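Long-range contacts in ABC sugar (Ribose) transporter, periplasmic substrate-binding subunit (Rhodobacter sphaeroides, PDB 3L49), which probably binds a sugar in the periplasm and hands it to an ABC transporter, as a substrate-binding protein of the ribose-type family: residues N106-G111 and C140-D145; G126-F131 and V192-A197; P202-T207 and P227-M232; R219-D224 and A240-A245. All coordinates share one frame; numbering follows the deposited sequence. Where two conformers were deposited one is given.

Interaction 1: residues N106-G111 and C140-D145; sequences NNYSIG and CKIRYD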
loop_
_atom_site.group_PDB
_atom_site.type_symbol
_atom_site.label_atom_id
_atom_site.label_comp_id
_atom_site.label_asym_id
_atom_site.label_seq_id
_atom_site.Cartn_x
_atom_site.Cartn_y
_atom_site.Cartn_z
ATOM N N ASN A 106 -10.398 1.733 -2.094
ATOM C CA ASN A 106 -10.623 2.374 -3.380
ATOM C C ASN A 106 -9.425 3.237 -3.718
ATOM O O ASN A 106 -9.373 4.424 -3.397
ATOM C CB ASN A 106 -11.914 3.192 -3.391
ATOM C CG ASN A 106 -12.313 3.644 -4.793
ATOM O OD1 ASN A 106 -11.514 3.599 -5.731
ATOM N ND2 ASN A 106 -13.559 4.085 -4.938
ATOM N N ASN A 107 -8.471 2.626 -4.403
ATOM C CA ASN A 107 -7.183 3.260 -4.659
ATOM C C ASN A 107 -7.248 4.282 -5.770
ATOM O O ASN A 107 -6.356 5.124 -5.903
ATOM C CB ASN A 107 -6.113 2.197 -4.893
ATOM C CG ASN A 107 -5.720 1.519 -3.606
ATOM O OD1 ASN A 107 -5.055 2.124 -2.768
ATOM N ND2 ASN A 107 -6.166 0.275 -3.411
ATOM N N TYR A 108 -8.343 4.206 -6.526
ATOM C CA TYR A 108 -8.674 5.136 -7.599
ATOM C C TYR A 108 -9.085 6.496 -7.043
ATOM O O TYR A 108 -8.598 7.522 -7.505
ATOM C CB TYR A 108 -9.813 4.563 -8.442
ATOM C CG TYR A 108 -9.511 3.227 -9.085
ATOM C CD1 TYR A 108 -9.828 2.029 -8.439
ATOM C CD2 TYR A 108 -8.921 3.161 -10.341
ATOM C CE1 TYR A 108 -9.556 0.806 -9.030
ATOM C CE2 TYR A 108 -8.644 1.950 -10.932
ATOM C CZ TYR A 108 -8.966 0.777 -10.281
ATOM O OH TYR A 108 -8.693 -0.430 -10.894
ATOM N N SER A 109 -9.990 6.487 -6.061
ATOM C CA SER A 109 -10.412 7.694 -5.343
ATOM C C SER A 109 -9.250 8.224 -4.516
ATOM O O SER A 109 -8.906 9.403 -4.607
ATOM C CB SER A 109 -11.596 7.401 -4.401
ATOM O OG SER A 109 -12.740 6.947 -5.098
ATOM N N ILE A 110 -8.665 7.336 -3.709
ATOM C CA ILE A 110 -7.491 7.635 -2.891
ATOM C C ILE A 110 -6.404 8.323 -3.713
ATOM O O ILE A 110 -5.944 9.400 -3.338
ATOM C CB ILE A 110 -6.948 6.351 -2.212
ATOM C CG1 ILE A 110 -7.778 6.014 -0.971
ATOM C CG2 ILE A 110 -5.467 6.464 -1.839
ATOM C CD1 ILE A 110 -7.620 4.567 -0.513
ATOM N N GLY A 111 -6.043 7.725 -4.851
ATOM C CA GLY A 111 -4.956 8.230 -5.672
ATOM C C GLY A 111 -5.268 9.613 -6.186
ATOM O O GLY A 111 -4.406 10.492 -6.178
ATOM N N CYS A 140 0.001 0.513 -5.911
ATOM C CA CYS A 140 0.901 1.630 -6.145
ATOM C C CYS A 140 0.889 2.058 -7.604
ATOM O O CYS A 140 1.166 3.217 -7.919
ATOM C CB CYS A 140 2.316 1.275 -5.686
ATOM S SG CYS A 140 2.539 1.399 -3.888
ATOM N N LYS A 141 0.575 1.111 -8.485
ATOM C CA LYS A 141 0.371 1.378 -9.912
ATOM C C LYS A 141 -0.828 2.300 -10.092
ATOM O O LYS A 141 -0.754 3.280 -10.838
ATOM C CB LYS A 141 0.152 0.054 -10.657
ATOM C CG LYS A 141 0.300 0.102 -12.170
ATOM C CD LYS A 141 -1.040 0.139 -12.880
ATOM C CE LYS A 141 -0.875 -0.065 -14.371
ATOM N NZ LYS A 141 -0.643 -1.502 -14.681
ATOM N N ILE A 142 -1.920 1.986 -9.387
ATOM C CA ILE A 142 -3.138 2.792 -9.422
ATOM C C ILE A 142 -2.880 4.167 -8.811
ATOM O O ILE A 142 -3.183 5.189 -9.432
ATOM C CB ILE A 142 -4.323 2.098 -8.701
ATOM C CG1 ILE A 142 -4.653 0.748 -9.359
ATOM C CG2 ILE A 142 -5.550 3.012 -8.694
ATOM C CD1 ILE A 142 -5.500 -0.202 -8.468
ATOM N N ARG A 143 -2.289 4.189 -7.613
ATOM C CA ARG A 143 -1.992 5.443 -6.914
ATOM C C ARG A 143 -1.107 6.392 -7.726
ATOM O O ARG A 143 -1.340 7.596 -7.746
ATOM C CB ARG A 143 -1.371 5.167 -5.548
ATOM C CG ARG A 143 -2.358 4.700 -4.491
ATOM C CD ARG A 143 -1.621 3.944 -3.408
ATOM N NE ARG A 143 -2.494 3.121 -2.575
ATOM C CZ ARG A 143 -2.054 2.253 -1.672
ATOM N NH1 ARG A 143 -0.751 2.093 -1.494
ATOM N NH2 ARG A 143 -2.915 1.549 -0.934
ATOM N N TYR A 144 -0.111 5.840 -8.412
ATOM C CA TYR A 144 0.747 6.634 -9.287
ATOM C C TYR A 144 0.017 7.131 -10.530
ATOM O O TYR A 144 0.157 8.302 -10.892
ATOM C CB TYR A 144 1.999 5.848 -9.683
ATOM C CG TYR A 144 2.921 6.608 -10.607
ATOM C CD1 TYR A 144 3.829 7.542 -10.098
ATOM C CD2 TYR A 144 2.881 6.403 -11.991
ATOM C CE1 TYR A 144 4.675 8.251 -10.945
ATOM C CE2 TYR A 144 3.723 7.100 -12.843
ATOM C CZ TYR A 144 4.610 8.022 -12.312
ATOM O OH TYR A 144 5.438 8.712 -13.145
ATOM N N ASP A 145 -0.740 6.244 -11.182
ATOM C CA ASP A 145 -1.481 6.598 -12.403
ATOM C C ASP A 145 -2.467 7.752 -12.203
ATOM O O ASP A 145 -2.557 8.651 -13.050
ATOM C CB ASP A 145 -2.230 5.389 -12.973
ATOM C CG ASP A 145 -1.317 4.422 -13.724
ATOM O OD1 ASP A 145 -1.741 3.270 -13.958
ATOM O OD2 ASP A 145 -0.183 4.801 -14.084
#
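Arg143 reaches from the helix of 140-145 to Asn107, in the first turn of the helix of 107-111, and its chain can be followed atom by atom. CB leads to CG, whose CH2 lies 4.5 Å from Ile110 CG2. The chain then runs extended to NE, carrying CD past Asn107 OD1. There the guanidinium grips side-on: NE donates to Asn107 OD1 at 2.8 Å and NH2 to the same oxygen at 2.9 Å, both from one face of the amide and both bent. The amide and guanidinium planes stand 56° apart. NH1 takes no part in this grip; it donates to an unidentified bound ligand and, weakly, to Cys198 O. Alongside, Ile142 sets CG2 over one face of the Tyr108 ring, 4.0 Å from its centroid, a CH-pi contact, and the same methyl touches Asn107 O at 3.6 Å. Gly111 brings the backbones close, its CA 4.3 Å from Arg143 CA. Asn106 caps the first helix, OD1 accepting from Ser109 N. The two helices cross at -39°; Ile110 rests on strand 271-280, Arg143 and Tyr144 on Trp196 of strand 194-197, and Cys140 is tied to Cys198 by a disulfide.

Interaction 2: residues G126-F131 and V192-A197; sequences GNVLVF and VGAIWA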
loop_
_atom_site.group_PDB
_atom_site.type_symbol
_atom_site.label_atom_id
_atom_site.label_comp_id
_atom_site.label_asym_id
_atom_site.label_seq_id
_atom_site.Cartn_x
_atom_site.Cartn_y
_atom_site.Cartn_z
ATOM N N GLY A 126 3.912 24.626 -9.006
ATOM C CA GLY A 126 5.082 24.131 -8.276
ATOM C C GLY A 126 5.538 22.764 -8.732
ATOM O O GLY A 126 4.803 22.063 -9.428
ATOM N N ASN A 127 6.747 22.379 -8.326
ATOM C CA ASN A 127 7.323 21.091 -8.727
ATOM C C ASN A 127 7.235 20.004 -7.654
ATOM O O ASN A 127 7.225 20.295 -6.462
ATOM C CB ASN A 127 8.762 21.267 -9.208
ATOM C CG ASN A 127 8.889 22.328 -10.285
ATOM O OD1 ASN A 127 8.122 22.347 -11.251
ATOM N ND2 ASN A 127 9.858 23.222 -10.120
ATOM N N VAL A 128 7.167 18.753 -8.097
ATOM C CA VAL A 128 6.827 17.636 -7.231
ATOM C C VAL A 128 7.881 16.546 -7.334
ATOM O O VAL A 128 8.092 15.969 -8.407
ATOM C CB VAL A 128 5.418 17.038 -7.571
ATOM C CG1 VAL A 128 5.145 15.750 -6.788
ATOM C CG2 VAL A 128 4.316 18.041 -7.299
ATOM N N LEU A 129 8.526 16.267 -6.205
ATOM C CA LEU A 129 9.429 15.133 -6.077
ATOM C C LEU A 129 8.633 13.849 -5.842
ATOM O O LEU A 129 7.836 13.776 -4.910
ATOM C CB LEU A 129 10.398 15.375 -4.923
ATOM C CG LEU A 129 11.573 14.404 -4.809
ATOM C CD1 LEU A 129 12.401 14.401 -6.096
ATOM C CD2 LEU A 129 12.429 14.738 -3.590
ATOM N N VAL A 130 8.864 12.838 -6.679
ATOM C CA VAL A 130 8.067 11.605 -6.661
ATOM C C VAL A 130 8.910 10.364 -6.388
ATOM O O VAL A 130 9.883 10.100 -7.087
ATOM C CB VAL A 130 7.265 11.404 -8.005
ATOM C CG1 VAL A 130 6.651 10.002 -8.100
ATOM C CG2 VAL A 130 6.180 12.436 -8.145
ATOM N N PHE A 131 8.513 9.604 -5.373
ATOM C CA PHE A 131 9.083 8.292 -5.120
ATOM C C PHE A 131 8.217 7.225 -5.783
ATOM O O PHE A 131 7.042 7.077 -5.444
ATOM C CB PHE A 131 9.175 8.040 -3.618
ATOM C CG PHE A 131 10.305 8.763 -2.951
ATOM C CD1 PHE A 131 10.205 10.120 -2.649
ATOM C CD2 PHE A 131 11.470 8.085 -2.613
ATOM C CE1 PHE A 131 11.247 10.789 -2.031
ATOM C CE2 PHE A 131 12.518 8.741 -1.994
ATOM C CZ PHE A 131 12.407 10.097 -1.698
ATOM N N VAL A 192 11.180 23.168 -5.475
ATOM C CA VAL A 192 10.450 21.961 -5.124
ATOM C C VAL A 192 9.410 22.362 -4.078
ATOM O O VAL A 192 9.691 23.176 -3.191
ATOM C CB VAL A 192 11.414 20.805 -4.677
ATOM C CG1 VAL A 192 12.475 21.302 -3.699
ATOM C CG2 VAL A 192 10.652 19.579 -4.135
ATOM N N GLY A 193 8.198 21.834 -4.217
ATOM C CA GLY A 193 7.090 22.283 -3.385
ATOM C C GLY A 193 6.287 21.174 -2.762
ATOM O O GLY A 193 5.489 21.418 -1.854
ATOM N N ALA A 194 6.499 19.955 -3.244
ATOM C CA ALA A 194 5.750 18.799 -2.754
ATOM C C ALA A 194 6.552 17.522 -2.912
ATOM O O ALA A 194 7.414 17.427 -3.783
ATOM C CB ALA A 194 4.418 18.675 -3.488
ATOM N N ILE A 195 6.272 16.541 -2.055
ATOM C CA ILE A 195 6.863 15.213 -2.185
ATOM C C ILE A 195 5.762 14.158 -2.070
ATOM O O ILE A 195 4.936 14.203 -1.153
ATOM C CB ILE A 195 8.014 14.946 -1.154
ATOM C CG1 ILE A 195 9.058 16.067 -1.174
ATOM C CG2 ILE A 195 8.703 13.613 -1.428
ATOM C CD1 ILE A 195 10.267 15.853 -0.238
ATOM N N TRP A 196 5.764 13.219 -3.013
ATOM C CA TRP A 196 4.743 12.184 -3.114
ATOM C C TRP A 196 5.345 10.767 -3.021
ATOM O O TRP A 196 6.429 10.502 -3.554
ATOM C CB TRP A 196 3.980 12.355 -4.450
ATOM C CG TRP A 196 2.866 11.368 -4.651
ATOM C CD1 TRP A 196 1.562 11.523 -4.286
ATOM C CD2 TRP A 196 2.963 10.062 -5.239
ATOM N NE1 TRP A 196 0.841 10.402 -4.607
ATOM C CE2 TRP A 196 1.676 9.488 -5.192
ATOM C CE3 TRP A 196 4.013 9.322 -5.796
ATOM C CZ2 TRP A 196 1.407 8.207 -5.687
ATOM C CZ3 TRP A 196 3.746 8.043 -6.281
ATOM C CH2 TRP A 196 2.454 7.502 -6.221
ATOM N N ALA A 197 4.620 9.863 -2.360
ATOM C CA ALA A 197 4.857 8.412 -2.470
ATOM C C ALA A 197 3.537 7.639 -2.412
ATOM O O ALA A 197 2.531 8.158 -1.927
ATOM C CB ALA A 197 5.812 7.920 -1.401
#
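Two neighbouring parallel strands in the sheet of the C-terminal lobe meet here, 126-131 alongside 194-197. The ladder climbs from Gly193 N to Asn127 O (2.9 Å), through Leu129 N to Ala194 O and Trp196 N to Leu129 O, to Phe131 N and Trp196 O (2.9 Å), where the N-H points almost straight at the oxygen (177°). Asn127 O also takes a weak second bond from Ala194 N, just where 192-193 leads into the strand. On one face Val130 and Trp196 lie side by side: with CG1 anti to the backbone N (chi1 169°), Val130 sets that methyl 3.6 Å from Trp196 CE3, obliquely to the indole. Next to them Val128 CG2 meets Ala194 CB at 3.9 Å. The other face carries Leu129 and Ile195, side by side and pointing the same way with Leu129 CB 4.0 Å from Ile195 CG1, and Phe131, whose ring edge receives Ile195 CG2 at CE1 (3.8 Å). Met118 and Leu114 of helix 107-122 pack on the Val128-Trp196 face, Met203 and Val179 of helices 200-212 and 171-185 on the other. A mainly parallel sheet sandwiched by helices in this way is typical of the alpha/beta lobes of periplasmic binding proteins.

Interaction 3: residues P202-T207 and P227-M232; sequences PMIGAT and PEFVEM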
loop_
_atom_site.group_PDB
_atom_site.type_symbol
_atom_site.label_atom_id
_atom_site.label_comp_id
_atom_site.label_asym_id
_atom_site.label_seq_id
_atom_site.Cartn_x
_atom_site.Cartn_y
_atom_site.Cartn_z
ATOM N N PRO A 202 8.147 5.930 3.484
ATOM C CA PRO A 202 9.186 6.867 3.015
ATOM C C PRO A 202 8.903 8.342 3.322
ATOM O O PRO A 202 9.837 9.129 3.486
ATOM C CB PRO A 202 9.218 6.642 1.492
ATOM C CG PRO A 202 7.924 5.997 1.166
ATOM C CD PRO A 202 7.532 5.196 2.359
ATOM N N MET A 203 7.629 8.712 3.413
ATOM C CA MET A 203 7.270 10.097 3.701
ATOM C C MET A 203 7.581 10.491 5.140
ATOM O O MET A 203 7.757 11.673 5.426
ATOM C CB MET A 203 5.813 10.394 3.307
ATOM C CG MET A 203 5.524 10.316 1.802
ATOM S SD MET A 203 6.547 11.410 0.789
ATOM C CE MET A 203 7.919 10.370 0.313
ATOM N N ILE A 204 7.668 9.499 6.031
ATOM C CA ILE A 204 8.124 9.724 7.408
ATOM C C ILE A 204 9.565 10.244 7.392
ATOM O O ILE A 204 9.881 11.226 8.059
ATOM C CB ILE A 204 7.987 8.455 8.291
ATOM C CG1 ILE A 204 6.512 8.086 8.474
ATOM C CG2 ILE A 204 8.607 8.679 9.676
ATOM C CD1 ILE A 204 6.271 6.612 8.814
ATOM N N GLY A 205 10.407 9.601 6.588
ATOM C CA GLY A 205 11.778 10.038 6.364
ATOM C C GLY A 205 11.900 11.370 5.658
ATOM O O GLY A 205 12.696 12.219 6.062
ATOM N N ALA A 206 11.103 11.556 4.609
ATOM C CA ALA A 206 11.134 12.790 3.809
ATOM C C ALA A 206 10.786 14.010 4.655
ATOM O O ALA A 206 11.431 15.050 4.548
ATOM C CB ALA A 206 10.196 12.676 2.607
ATOM N N THR A 207 9.788 13.848 5.519
ATOM C CA THR A 207 9.365 14.879 6.467
ATOM C C THR A 207 10.478 15.219 7.455
ATOM O O THR A 207 10.769 16.402 7.672
ATOM C CB THR A 207 8.099 14.432 7.223
ATOM O OG1 THR A 207 7.134 13.963 6.278
ATOM C CG2 THR A 207 7.492 15.569 8.032
ATOM N N PRO A 227 0.688 5.387 12.223
ATOM C CA PRO A 227 0.575 6.276 13.390
ATOM C C PRO A 227 1.575 7.433 13.434
ATOM O O PRO A 227 1.198 8.542 13.811
ATOM C CB PRO A 227 0.793 5.326 14.569
ATOM C CG PRO A 227 0.256 4.035 14.084
ATOM C CD PRO A 227 0.635 3.968 12.630
ATOM N N GLU A 228 2.819 7.174 13.025
ATOM C CA GLU A 228 3.859 8.212 12.939
ATOM C C GLU A 228 3.592 9.288 11.883
ATOM O O GLU A 228 3.857 10.462 12.128
ATOM C CB GLU A 228 5.261 7.603 12.769
ATOM C CG GLU A 228 5.288 6.095 12.448
ATOM C CD GLU A 228 6.701 5.519 12.282
ATOM O OE1 GLU A 228 6.814 4.314 11.955
ATOM O OE2 GLU A 228 7.694 6.264 12.469
ATOM N N PHE A 229 3.058 8.907 10.725
ATOM C CA PHE A 229 2.756 9.909 9.700
ATOM C C PHE A 229 1.480 10.718 9.975
ATOM O O PHE A 229 1.441 11.923 9.725
ATOM C CB PHE A 229 2.766 9.329 8.282
ATOM C CG PHE A 229 2.896 10.382 7.210
ATOM C CD1 PHE A 229 4.110 11.034 6.996
ATOM C CD2 PHE A 229 1.798 10.744 6.429
ATOM C CE1 PHE A 229 4.229 12.020 6.013
ATOM C CE2 PHE A 229 1.907 11.717 5.443
ATOM C CZ PHE A 229 3.124 12.359 5.232
ATOM N N VAL A 230 0.454 10.053 10.499
ATOM C CA VAL A 230 -0.779 10.706 10.962
ATOM C C VAL A 230 -0.478 11.817 11.978
ATOM O O VAL A 230 -0.920 12.955 11.813
ATOM C CB VAL A 230 -1.753 9.661 11.570
ATOM C CG1 VAL A 230 -2.947 10.324 12.244
ATOM C CG2 VAL A 230 -2.226 8.710 10.501
ATOM N N GLU A 231 0.301 11.474 13.003
ATOM C CA GLU A 231 0.730 12.411 14.031
ATOM C C GLU A 231 1.524 13.603 13.473
ATOM O O GLU A 231 1.398 14.723 13.969
ATOM C CB GLU A 231 1.557 11.674 15.076
ATOM C CG GLU A 231 1.441 12.260 16.474
ATOM C CD GLU A 231 2.388 11.614 17.472
ATOM O OE1 GLU A 231 2.953 10.537 17.169
ATOM O OE2 GLU A 231 2.564 12.187 18.569
ATOM N N MET A 232 2.335 13.348 12.449
ATOM C CA MET A 232 3.068 14.399 11.719
ATOM C C MET A 232 2.132 15.325 10.938
ATOM O O MET A 232 2.356 16.535 10.887
ATOM C CB MET A 232 4.082 13.772 10.755
ATOM C CG MET A 232 5.389 13.301 11.378
ATOM S SD MET A 232 6.294 12.268 10.212
ATOM C CE MET A 232 7.934 12.341 10.912
#
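Phe229 drives its ring from the helix of 227-232 against the helix of 202-207, and this is the tight part of the contact. A chi1 of -162° swings the Phe229 ring across to Met203 and Thr207. Its CE1 atom does most of the touching, 3.5 Å from Met203 CB, which comes in obliquely, and 3.5 Å from Thr207 OG1, which sits at the ring edge near its plane. That hydroxyl has a hydrogen-bond partner in Thr220 OG1 on the sheet. Ile204 slides past Phe229 in the opposite sense, its CG1 4.0 Å from Phe229 CB. The two helices, crossing at 43° with axes 9.6 Å apart, lie on the same face of the sheet in this alpha/beta lobe, where Met203 also presses on Thr220. Met232, extended beyond CG, belongs to the close packing too: it meets Thr207 tip to tip, SD 4.1 Å from Thr207 CB, and crosses Ile204 at about a right angle to bring CE 3.6 Å from Ile204 O and 3.9 Å from Ile204 CG2. On the solvent side the contact is looser. There exposed Glu228 lays CG and its carboxylate across Ile204 CD1 at about a right angle, with Glu228 CD 3.7 Å from that methyl, and no hydrogen bond joins the two helices anywhere between these segments.

Interaction 4: residues R219-D224 and A240-A245; sequences RTYGVD and AGAVAA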
loop_
_atom_site.group_PDB
_atom_site.type_symbol
_atom_site.label_atom_id
_atom_site.label_comp_id
_atom_site.label_asym_id
_atom_site.label_seq_id
_atom_site.Cartn_x
_atom_site.Cartn_y
_atom_site.Cartn_z
ATOM N N ARG A 219 5.594 20.391 1.406
ATOM C CA ARG A 219 4.726 19.452 2.103
ATOM C C ARG A 219 4.852 18.050 1.517
ATOM O O ARG A 219 5.126 17.886 0.329
ATOM C CB ARG A 219 3.269 19.936 2.096
ATOM C CG ARG A 219 3.011 21.233 2.879
ATOM C CD ARG A 219 3.069 21.028 4.393
ATOM N NE ARG A 219 2.715 22.239 5.137
ATOM C CZ ARG A 219 3.584 23.054 5.733
ATOM N NH1 ARG A 219 4.888 22.809 5.694
ATOM N NH2 ARG A 219 3.143 24.122 6.380
ATOM N N THR A 220 4.680 17.035 2.364
ATOM C CA THR A 220 4.757 15.633 1.918
ATOM C C THR A 220 3.388 14.959 1.924
ATOM O O THR A 220 2.521 15.306 2.728
ATOM C CB THR A 220 5.725 14.769 2.766
ATOM O OG1 THR A 220 5.225 14.650 4.104
ATOM C CG2 THR A 220 7.142 15.351 2.771
ATOM N N TYR A 221 3.205 13.993 1.023
ATOM C CA TYR A 221 1.922 13.324 0.827
ATOM C C TYR A 221 2.119 11.841 0.619
ATOM O O TYR A 221 2.948 11.429 -0.190
ATOM C CB TYR A 221 1.184 13.920 -0.382
ATOM C CG TYR A 221 0.927 15.400 -0.236
ATOM C CD1 TYR A 221 1.888 16.328 -0.622
ATOM C CD2 TYR A 221 -0.253 15.868 0.339
ATOM C CE1 TYR A 221 1.686 17.679 -0.452
ATOM C CE2 TYR A 221 -0.470 17.225 0.512
ATOM C CZ TYR A 221 0.505 18.120 0.102
ATOM O OH TYR A 221 0.321 19.461 0.253
ATOM N N GLY A 222 1.340 11.036 1.333
ATOM C CA GLY A 222 1.434 9.585 1.202
ATOM C C GLY A 222 0.145 8.896 1.571
ATOM O O GLY A 222 -0.865 9.551 1.819
ATOM N N VAL A 223 0.194 7.568 1.622
ATOM C CA VAL A 223 -0.989 6.732 1.791
ATOM C C VAL A 223 -0.707 5.679 2.850
ATOM O O VAL A 223 0.367 5.097 2.837
ATOM C CB VAL A 223 -1.334 5.994 0.468
ATOM C CG1 VAL A 223 -2.384 4.898 0.699
ATOM C CG2 VAL A 223 -1.787 6.963 -0.629
ATOM N N ASP A 224 -1.652 5.491 3.777
ATOM C CA ASP A 224 -1.802 4.301 4.658
ATOM C C ASP A 224 -2.418 4.665 5.985
ATOM O O ASP A 224 -3.360 4.019 6.427
ATOM C CB ASP A 224 -0.508 3.513 4.918
ATOM C CG ASP A 224 -0.243 2.461 3.860
ATOM O OD1 ASP A 224 -1.071 2.334 2.936
ATOM O OD2 ASP A 224 0.803 1.785 3.942
ATOM N N ALA A 240 4.426 17.546 7.123
ATOM C CA ALA A 240 3.597 16.474 6.575
ATOM C C ALA A 240 2.239 17.045 6.182
ATOM O O ALA A 240 1.548 17.616 7.017
ATOM C CB ALA A 240 3.449 15.342 7.566
ATOM N N GLY A 241 1.873 16.886 4.906
ATOM C CA GLY A 241 0.744 17.605 4.304
ATOM C C GLY A 241 -0.614 16.920 4.269
ATOM O O GLY A 241 -1.631 17.569 4.522
ATOM N N ALA A 242 -0.639 15.629 3.926
ATOM C CA ALA A 242 -1.873 14.832 3.922
ATOM C C ALA A 242 -1.597 13.342 3.826
ATOM O O ALA A 242 -0.571 12.920 3.300
ATOM C CB ALA A 242 -2.831 15.262 2.785
ATOM N N VAL A 243 -2.534 12.550 4.330
ATOM C CA VAL A 243 -2.427 11.098 4.289
ATOM C C VAL A 243 -3.786 10.466 3.995
ATOM O O VAL A 243 -4.808 10.887 4.536
ATOM C CB VAL A 243 -1.763 10.531 5.588
ATOM C CG1 VAL A 243 -2.590 10.833 6.846
ATOM C CG2 VAL A 243 -1.494 9.053 5.462
ATOM N N ALA A 244 -3.795 9.480 3.106
ATOM C CA ALA A 244 -4.973 8.655 2.885
ATOM C C ALA A 244 -4.979 7.514 3.900
ATOM O O ALA A 244 -4.270 6.521 3.735
ATOM C CB ALA A 244 -4.989 8.123 1.465
ATOM N N ALA A 245 -5.772 7.664 4.957
ATOM C CA ALA A 245 -5.786 6.686 6.040
ATOM C C ALA A 245 -6.694 5.494 5.761
ATOM O O ALA A 245 -7.915 5.641 5.707
ATOM C CB ALA A 245 -6.172 7.343 7.330
#
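Tyr221 lies against Ala242 with its ring edge: CD2 is 3.6 Å from Ala242 CB, near the ring plane, while CE2 passes Gly241 C at 3.8 Å. A chi1 of -59°, which sets CG beside the backbone N, leans the ring back along its strand and over to the neighbouring one, and its hydroxyl is hydrogen-bonded to Asp121 OD1. Gly241, without a side chain, lets the Tyr221 ring lie close to its backbone. It sits in a beta bulge: Thr220 O accepts from Gly241 N at 2.8 Å and only weakly from Ala242 N, and the register slips by one. On the opposite face Thr220 turns OG1 between its backbone N and carbonyl carbon (chi1 66°), bringing it 3.5 Å from Ala240 CA and to its partner Thr207. Beyond the bulge, Ala244 N donates to Gly222 O and Asp224 N to Ala244 O (2.8 Å). Val243 lays CG2 3.7 Å from Gly222 O, and Val223 CG2 touches Ala244 CB at 4.0 Å. These parallel strands belong to a beta-alpha-beta unit whose connecting helix, 227-234, packs Phe229 on Thr220, Ala240 and Val243; helix 107-122 lies against Tyr221, Val223 and Ala244 on the other face.

In the fold
All four contacts are largely buried in one alpha/beta lobe. Interactions 2 and 4 form the sheet itself: strands 194-197 and 219-222 are neighbours, probably bonded through Ile195 N and O to Arg219 O and Tyr221 N, and backbone bonds dominate both. Interactions 1 and 3 are helix pairs on opposite faces of that sheet and do not touch each other. Interaction 3 is apolar and reaches an exposed edge; interaction 1 combines a buried polar grip beside the unidentified ligand, which Asp224 of interaction 4 also approaches, with an apolar contact at exposed Tyr108. Met203 joins interaction 3 to 2, Trp196 interaction 2 to 1, and Ile110 and Arg143 join 1 to 4 at Val223.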